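Local atomic coordinates of SAM-dependent methyltransferase (Pyrococcus horikoshii, PDB entry 1WZN), a protein that probably transfers a methyl group from S-adenosylmethionine to an acceptor that is not identified, and here holds the demethylated product S-adenosylhomocysteine. Residues I20-F34 with G53-E65. Numbering follows the deposited sequence.
Sequences IERVKAEIDFVEEIF and GIPTLELAERGYE. With SAH (S-adenosyl-L-homocysteine), chain F.
I27 lies at the apolar centre between helices 23-34 and 54-61: its CD1 faces P55 CB and L59 CG, while CG1 runs against E58 CG at 3.4 Å. One turn earlier V23 lays CG2 on CA of P55 and CB of E58, a place it reaches because that methyl stands anti to the backbone N. Beyond it, I20 crosses I54 at about a right angle, tightly, with CG1 3.4 Å from I54 CD1. The helix axes cross at -62°. Helix 54-61 follows the first strand, 44-48, of the Rossmann-like methyltransferase sheet, and its N-terminal turn borders the cofactor pocket, where P55 CD lies 3.5 Å from O of S-adenosylhomocysteine. At the other end the edge of F34 meets the face of Y64, whose hydroxyl donates to the anti lone pair of E31 OE1 (2.7 Å). Outward, the R62 guanidinium rests one face on I27 CG2 and spends its rim on carboxylates: NH1 and NH2 both reach D28 OD1, NH1 also binds E31 OE2 at 2.6 Å, and NE and NH2 share E58 OE2. A leucine in place of R62 would probably leave three acidic groups without their common counter-charge and set D28 free to turn. K24, bent at its last torsion (chi4 -59°), brings NZ to E58 OE1 at 3.0 Å, and a water links it to E61, which also pairs with R86.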
loop_
_atom_site.group_PDB
_atom_site.type_symbol
_atom_site.label_atom_id
_atom_site.label_comp_id
_atom_site.label_asym_id
_atom_site.label_seq_id
_atom_site.Cartn_x
_atom_site.Cartn_y
_atom_site.Cartn_z
ATOM N N ILE A 20 10.333 -15.491 24.255
ATOM C CA ILE A 20 11.030 -16.405 25.155
ATOM C C ILE A 20 12.318 -16.947 24.532
ATOM O O ILE A 20 13.322 -17.170 25.198
ATOM C CB ILE A 20 10.093 -17.567 25.481
ATOM C CG1 ILE A 20 8.944 -17.093 26.375
ATOM C CG2 ILE A 20 10.864 -18.657 26.247
ATOM C CD1 ILE A 20 8.028 -18.244 26.798
ATOM N N GLU A 21 12.254 -17.201 23.214
ATOM C CA GLU A 21 13.398 -17.812 22.550
ATOM C C GLU A 21 14.645 -16.922 22.591
ATOM O O GLU A 21 15.767 -17.368 22.392
ATOM C CB GLU A 21 13.009 -18.115 21.098
ATOM C CG GLU A 21 12.742 -19.605 20.867
ATOM C CD GLU A 21 11.839 -19.777 19.668
ATOM O OE1 GLU A 21 12.051 -19.101 18.672
ATOM O OE2 GLU A 21 10.927 -20.602 19.738
ATOM N N ARG A 22 14.422 -15.612 22.828
ATOM C CA ARG A 22 15.556 -14.691 22.839
ATOM C C ARG A 22 15.738 -13.986 24.188
ATOM O O ARG A 22 16.413 -12.972 24.303
ATOM C CB ARG A 22 15.374 -13.673 21.706
ATOM C CG ARG A 22 14.091 -12.849 21.823
ATOM C CD ARG A 22 14.033 -11.736 20.766
ATOM N NE ARG A 22 12.685 -11.170 20.672
ATOM C CZ ARG A 22 12.244 -10.465 21.730
ATOM N NH1 ARG A 22 13.008 -10.335 22.799
ATOM N NH2 ARG A 22 11.095 -9.791 21.639
ATOM N N VAL A 23 15.142 -14.521 25.247
ATOM C CA VAL A 23 15.284 -13.901 26.558
ATOM C C VAL A 23 16.737 -13.928 27.028
ATOM O O VAL A 23 17.184 -13.030 27.745
ATOM C CB VAL A 23 14.389 -14.607 27.618
ATOM C CG1 VAL A 23 14.857 -16.039 27.844
ATOM C CG2 VAL A 23 14.410 -13.821 28.914
ATOM N N LYS A 24 17.482 -14.949 26.620
ATOM C CA LYS A 24 18.877 -15.058 27.037
ATOM C C LYS A 24 19.732 -13.926 26.482
ATOM O O LYS A 24 20.599 -13.404 27.175
ATOM C CB LYS A 24 19.447 -16.425 26.643
ATOM C CG LYS A 24 18.743 -17.576 27.359
ATOM C CD LYS A 24 19.435 -18.913 27.144
ATOM C CE LYS A 24 18.670 -20.039 27.838
ATOM N NZ LYS A 24 18.531 -19.829 29.311
ATOM N N ALA A 25 19.482 -13.537 25.237
ATOM C CA ALA A 25 20.233 -12.440 24.637
ATOM C C ALA A 25 19.869 -11.138 25.345
ATOM O O ALA A 25 20.719 -10.272 25.546
ATOM C CB ALA A 25 19.911 -12.330 23.138
ATOM N N GLU A 26 18.601 -11.001 25.723
ATOM C CA GLU A 26 18.162 -9.790 26.402
ATOM C C GLU A 26 18.764 -9.664 27.793
ATOM O O GLU A 26 19.179 -8.584 28.190
ATOM C CB GLU A 26 16.632 -9.737 26.485
ATOM C CG GLU A 26 15.982 -9.254 25.196
ATOM C CD GLU A 26 14.512 -8.940 25.353
ATOM O OE1 GLU A 26 13.905 -8.478 24.365
ATOM O OE2 GLU A 26 13.958 -9.153 26.455
ATOM N N ILE A 27 18.835 -10.762 28.536
ATOM C CA ILE A 27 19.409 -10.667 29.872
ATOM C C ILE A 27 20.927 -10.488 29.802
ATOM O O ILE A 27 21.533 -9.938 30.719
ATOM C CB ILE A 27 18.995 -11.879 30.734
ATOM C CG1 ILE A 27 17.473 -11.850 30.918
ATOM C CG2 ILE A 27 19.676 -11.828 32.098
ATOM C CD1 ILE A 27 16.922 -10.498 31.395
ATOM N N ASP A 28 21.540 -10.930 28.706
ATOM C CA ASP A 28 22.982 -10.725 28.529
ATOM C C ASP A 28 23.191 -9.211 28.492
ATOM O O ASP A 28 24.122 -8.685 29.094
ATOM C CB ASP A 28 23.482 -11.295 27.193
ATOM C CG ASP A 28 23.672 -12.797 27.218
ATOM O OD1 ASP A 28 23.599 -13.398 28.308
ATOM O OD2 ASP A 28 23.914 -13.371 26.131
ATOM N N PHE A 29 22.318 -8.520 27.759
ATOM C CA PHE A 29 22.395 -7.064 27.642
ATOM C C PHE A 29 22.128 -6.417 28.994
ATOM O O PHE A 29 22.813 -5.471 29.384
ATOM C CB PHE A 29 21.381 -6.552 26.608
ATOM C CG PHE A 29 21.379 -5.052 26.450
ATOM C CD1 PHE A 29 22.563 -4.363 26.204
ATOM C CD2 PHE A 29 20.192 -4.329 26.544
ATOM C CE1 PHE A 29 22.567 -2.967 26.054
ATOM C CE2 PHE A 29 20.183 -2.935 26.395
ATOM C CZ PHE A 29 21.372 -2.255 26.152
ATOM N N VAL A 30 21.127 -6.923 29.704
ATOM C CA VAL A 30 20.799 -6.395 31.022
ATOM C C VAL A 30 22.004 -6.511 31.958
ATOM O O VAL A 30 22.311 -5.575 32.695
ATOM C CB VAL A 30 19.587 -7.137 31.635
ATOM C CG1 VAL A 30 19.400 -6.735 33.105
ATOM C CG2 VAL A 30 18.326 -6.796 30.839
ATOM N N GLU A 31 22.701 -7.645 31.924
ATOM C CA GLU A 31 23.865 -7.807 32.796
ATOM C C GLU A 31 24.987 -6.852 32.408
ATOM O O GLU A 31 25.767 -6.430 33.262
ATOM C CB GLU A 31 24.391 -9.244 32.776
ATOM C CG GLU A 31 23.448 -10.266 33.380
ATOM C CD GLU A 31 24.174 -11.529 33.799
ATOM O OE1 GLU A 31 24.609 -11.602 34.969
ATOM O OE2 GLU A 31 24.321 -12.437 32.957
ATOM N N GLU A 32 25.085 -6.517 31.124
ATOM C CA GLU A 32 26.118 -5.575 30.707
ATOM C C GLU A 32 25.769 -4.216 31.313
ATOM O O GLU A 32 26.650 -3.468 31.735
ATOM C CB GLU A 32 26.205 -5.466 29.184
ATOM C CG GLU A 32 27.181 -4.383 28.742
ATOM C CD GLU A 32 27.534 -4.456 27.273
ATOM O OE1 GLU A 32 26.611 -4.423 26.430
ATOM O OE2 GLU A 32 28.743 -4.540 26.961
ATOM N N ILE A 33 24.477 -3.897 31.369
ATOM C CA ILE A 33 24.057 -2.632 31.959
ATOM C C ILE A 33 24.406 -2.642 33.451
ATOM O O ILE A 33 24.920 -1.653 33.979
ATOM C CB ILE A 33 22.534 -2.392 31.773
ATOM C CG1 ILE A 33 22.206 -2.221 30.283
ATOM C CG2 ILE A 33 22.106 -1.141 32.523
ATOM C CD1 ILE A 33 20.715 -2.058 30.007
ATOM N N PHE A 34 24.134 -3.756 34.131
ATOM C CA PHE A 34 24.456 -3.870 35.558
ATOM C C PHE A 34 25.948 -3.618 35.780
ATOM O O PHE A 34 26.347 -2.889 36.688
ATOM C CB PHE A 34 24.140 -5.275 36.100
ATOM C CG PHE A 34 22.670 -5.599 36.194
ATOM C CD1 PHE A 34 21.704 -4.596 36.173
ATOM C CD2 PHE A 34 22.259 -6.923 36.359
ATOM C CE1 PHE A 34 20.345 -4.911 36.319
ATOM C CE2 PHE A 34 20.909 -7.246 36.505
ATOM C CZ PHE A 34 19.949 -6.237 36.486
ATOM N N GLY A 53 6.773 -14.137 34.208
ATOM C CA GLY A 53 8.160 -14.203 34.637
ATOM C C GLY A 53 9.221 -14.646 33.652
ATOM O O GLY A 53 10.260 -15.173 34.065
ATOM N N ILE A 54 8.983 -14.421 32.361
ATOM C CA ILE A 54 9.940 -14.811 31.331
ATOM C C ILE A 54 11.350 -14.294 31.648
ATOM O O ILE A 54 12.276 -15.088 31.815
ATOM C CB ILE A 54 9.446 -14.347 29.934
ATOM C CG1 ILE A 54 8.239 -15.204 29.531
ATOM C CG2 ILE A 54 10.554 -14.484 28.896
ATOM C CD1 ILE A 54 7.484 -14.718 28.312
ATOM N N PRO A 55 11.541 -12.964 31.742
ATOM C CA PRO A 55 12.906 -12.525 32.060
ATOM C C PRO A 55 13.241 -12.717 33.550
ATOM O O PRO A 55 14.409 -12.823 33.925
ATOM C CB PRO A 55 12.905 -11.053 31.638
ATOM C CG PRO A 55 11.478 -10.639 31.878
ATOM C CD PRO A 55 10.690 -11.822 31.356
ATOM N N THR A 56 12.205 -12.763 34.386
ATOM C CA THR A 56 12.355 -12.944 35.832
ATOM C C THR A 56 13.112 -14.242 36.144
ATOM O O THR A 56 14.074 -14.249 36.911
ATOM C CB THR A 56 10.969 -13.018 36.522
ATOM O OG1 THR A 56 10.098 -12.032 35.949
ATOM C CG2 THR A 56 11.098 -12.751 38.019
ATOM N N LEU A 57 12.655 -15.340 35.554
ATOM C CA LEU A 57 13.289 -16.638 35.762
ATOM C C LEU A 57 14.694 -16.689 35.167
ATOM O O LEU A 57 15.594 -17.311 35.736
ATOM C CB LEU A 57 12.417 -17.754 35.175
ATOM C CG LEU A 57 11.334 -18.313 36.117
ATOM C CD1 LEU A 57 10.288 -17.243 36.411
ATOM C CD2 LEU A 57 10.680 -19.528 35.483
ATOM N N GLU A 58 14.894 -16.027 34.030
ATOM C CA GLU A 58 16.214 -16.013 33.406
ATOM C C GLU A 58 17.211 -15.321 34.346
ATOM O O GLU A 58 18.343 -15.786 34.526
ATOM C CB GLU A 58 16.145 -15.297 32.050
ATOM C CG GLU A 58 17.465 -15.221 31.285
ATOM C CD GLU A 58 18.124 -16.578 31.060
ATOM O OE1 GLU A 58 17.403 -17.581 30.879
ATOM O OE2 GLU A 58 19.374 -16.630 31.045
ATOM N N LEU A 59 16.789 -14.212 34.951
ATOM C CA LEU A 59 17.639 -13.490 35.897
ATOM C C LEU A 59 17.904 -14.372 37.124
ATOM O O LEU A 59 19.028 -14.437 37.623
ATOM C CB LEU A 59 16.960 -12.180 36.333
ATOM C CG LEU A 59 17.086 -11.006 35.348
ATOM C CD1 LEU A 59 16.039 -9.931 35.624
ATOM C CD2 LEU A 59 18.494 -10.428 35.474
ATOM N N ALA A 60 16.869 -15.050 37.608
ATOM C CA ALA A 60 17.023 -15.922 38.776
ATOM C C ALA A 60 18.009 -17.045 38.482
ATOM O O ALA A 60 18.859 -17.382 39.309
ATOM C CB ALA A 60 15.675 -16.515 39.175
ATOM N N GLU A 61 17.881 -17.630 37.300
ATOM C CA GLU A 61 18.752 -18.722 36.896
ATOM C C GLU A 61 20.224 -18.321 36.969
ATOM O O GLU A 61 21.117 -19.146 37.123
ATOM C CB GLU A 61 18.391 -19.117 35.459
ATOM C CG GLU A 61 19.080 -20.410 35.013
ATOM C CD GLU A 61 18.600 -20.801 33.628
ATOM O OE1 GLU A 61 17.412 -21.058 33.470
ATOM O OE2 GLU A 61 19.431 -20.887 32.728
ATOM N N ARG A 62 20.467 -17.001 36.808
ATOM C CA ARG A 62 21.845 -16.520 36.754
ATOM C C ARG A 62 22.382 -16.096 38.133
ATOM O O ARG A 62 23.500 -15.616 38.273
ATOM C CB ARG A 62 21.906 -15.344 35.774
ATOM C CG ARG A 62 21.657 -15.772 34.323
ATOM C CD ARG A 62 21.824 -14.599 33.347
ATOM N NE ARG A 62 21.255 -14.926 32.034
ATOM C CZ ARG A 62 21.812 -14.348 30.951
ATOM N NH1 ARG A 62 22.835 -13.521 31.088
ATOM N NH2 ARG A 62 21.330 -14.621 29.735
ATOM N N GLY A 63 21.532 -16.248 39.171
ATOM C CA GLY A 63 22.025 -16.061 40.541
ATOM C C GLY A 63 21.468 -14.798 41.213
ATOM O O GLY A 63 21.705 -14.516 42.379
ATOM N N TYR A 64 20.684 -13.998 40.507
ATOM C CA TYR A 64 20.110 -12.811 41.121
ATOM C C TYR A 64 18.994 -13.190 42.088
ATOM O O TYR A 64 18.315 -14.200 41.894
ATOM C CB TYR A 64 19.578 -11.881 40.025
ATOM C CG TYR A 64 20.685 -11.324 39.163
ATOM C CD1 TYR A 64 21.499 -10.296 39.633
ATOM C CD2 TYR A 64 20.977 -11.878 37.916
ATOM C CE1 TYR A 64 22.576 -9.834 38.892
ATOM C CE2 TYR A 64 22.063 -11.423 37.164
ATOM C CZ TYR A 64 22.856 -10.398 37.666
ATOM O OH TYR A 64 23.939 -9.940 36.954
ATOM N N GLU A 65 18.837 -12.395 43.144
ATOM C CA GLU A 65 17.775 -12.598 44.127
ATOM C C GLU A 65 16.674 -11.714 43.563
ATOM O O GLU A 65 16.760 -10.492 43.649
ATOM C CB GLU A 65 18.195 -12.075 45.503
ATOM C CG GLU A 65 17.149 -12.290 46.593
ATOM C CD GLU A 65 17.512 -11.593 47.896
ATOM O OE1 GLU A 65 18.699 -11.608 48.268
ATOM O OE2 GLU A 65 16.610 -11.039 48.553
HETATM N N SAH F . 7.435 -8.402 32.097
HETATM C CA SAH F . 6.693 -9.565 31.445
HETATM C CB SAH F . 5.264 -9.311 31.053
HETATM C CG SAH F . 4.901 -8.244 30.034
HETATM S SD SAH F . 3.053 -8.233 29.945
HETATM C C SAH F . 7.576 -10.002 30.191
HETATM O O SAH F . 8.636 -9.400 29.937
HETATM O OXT SAH F . 7.119 -11.000 29.505
HETATM C "C5'" SAH F . 2.585 -6.783 30.808
HETATM C "C4'" SAH F . 2.315 -7.091 32.361
HETATM O "O4'" SAH F . 1.918 -5.813 32.870
HETATM C "C3'" SAH F . 1.144 -7.998 32.664
HETATM O "O3'" SAH F . 1.583 -9.166 33.360
HETATM C "C2'" SAH F . 0.171 -7.061 33.491
HETATM O "O2'" SAH F . -0.583 -7.781 34.459
HETATM C "C1'" SAH F . 1.132 -6.044 34.078
HETATM N N9 SAH F . 0.630 -4.868 34.491
HETATM C C8 SAH F . -0.074 -3.862 33.843
HETATM N N7 SAH F . -0.396 -2.849 34.579
HETATM C C5 SAH F . 0.126 -3.170 35.863
HETATM C C6 SAH F . 0.098 -2.446 37.102
HETATM N N6 SAH F . -0.482 -1.247 37.252
HETATM N N1 SAH F . 0.722 -3.081 38.156
HETATM C C2 SAH F . 1.322 -4.301 38.045
HETATM N N3 SAH F . 1.371 -5.023 36.871
HETATM C C4 SAH F . 0.755 -4.401 35.828
HETATM O O HOH W 1 17.265 -21.798 30.609
#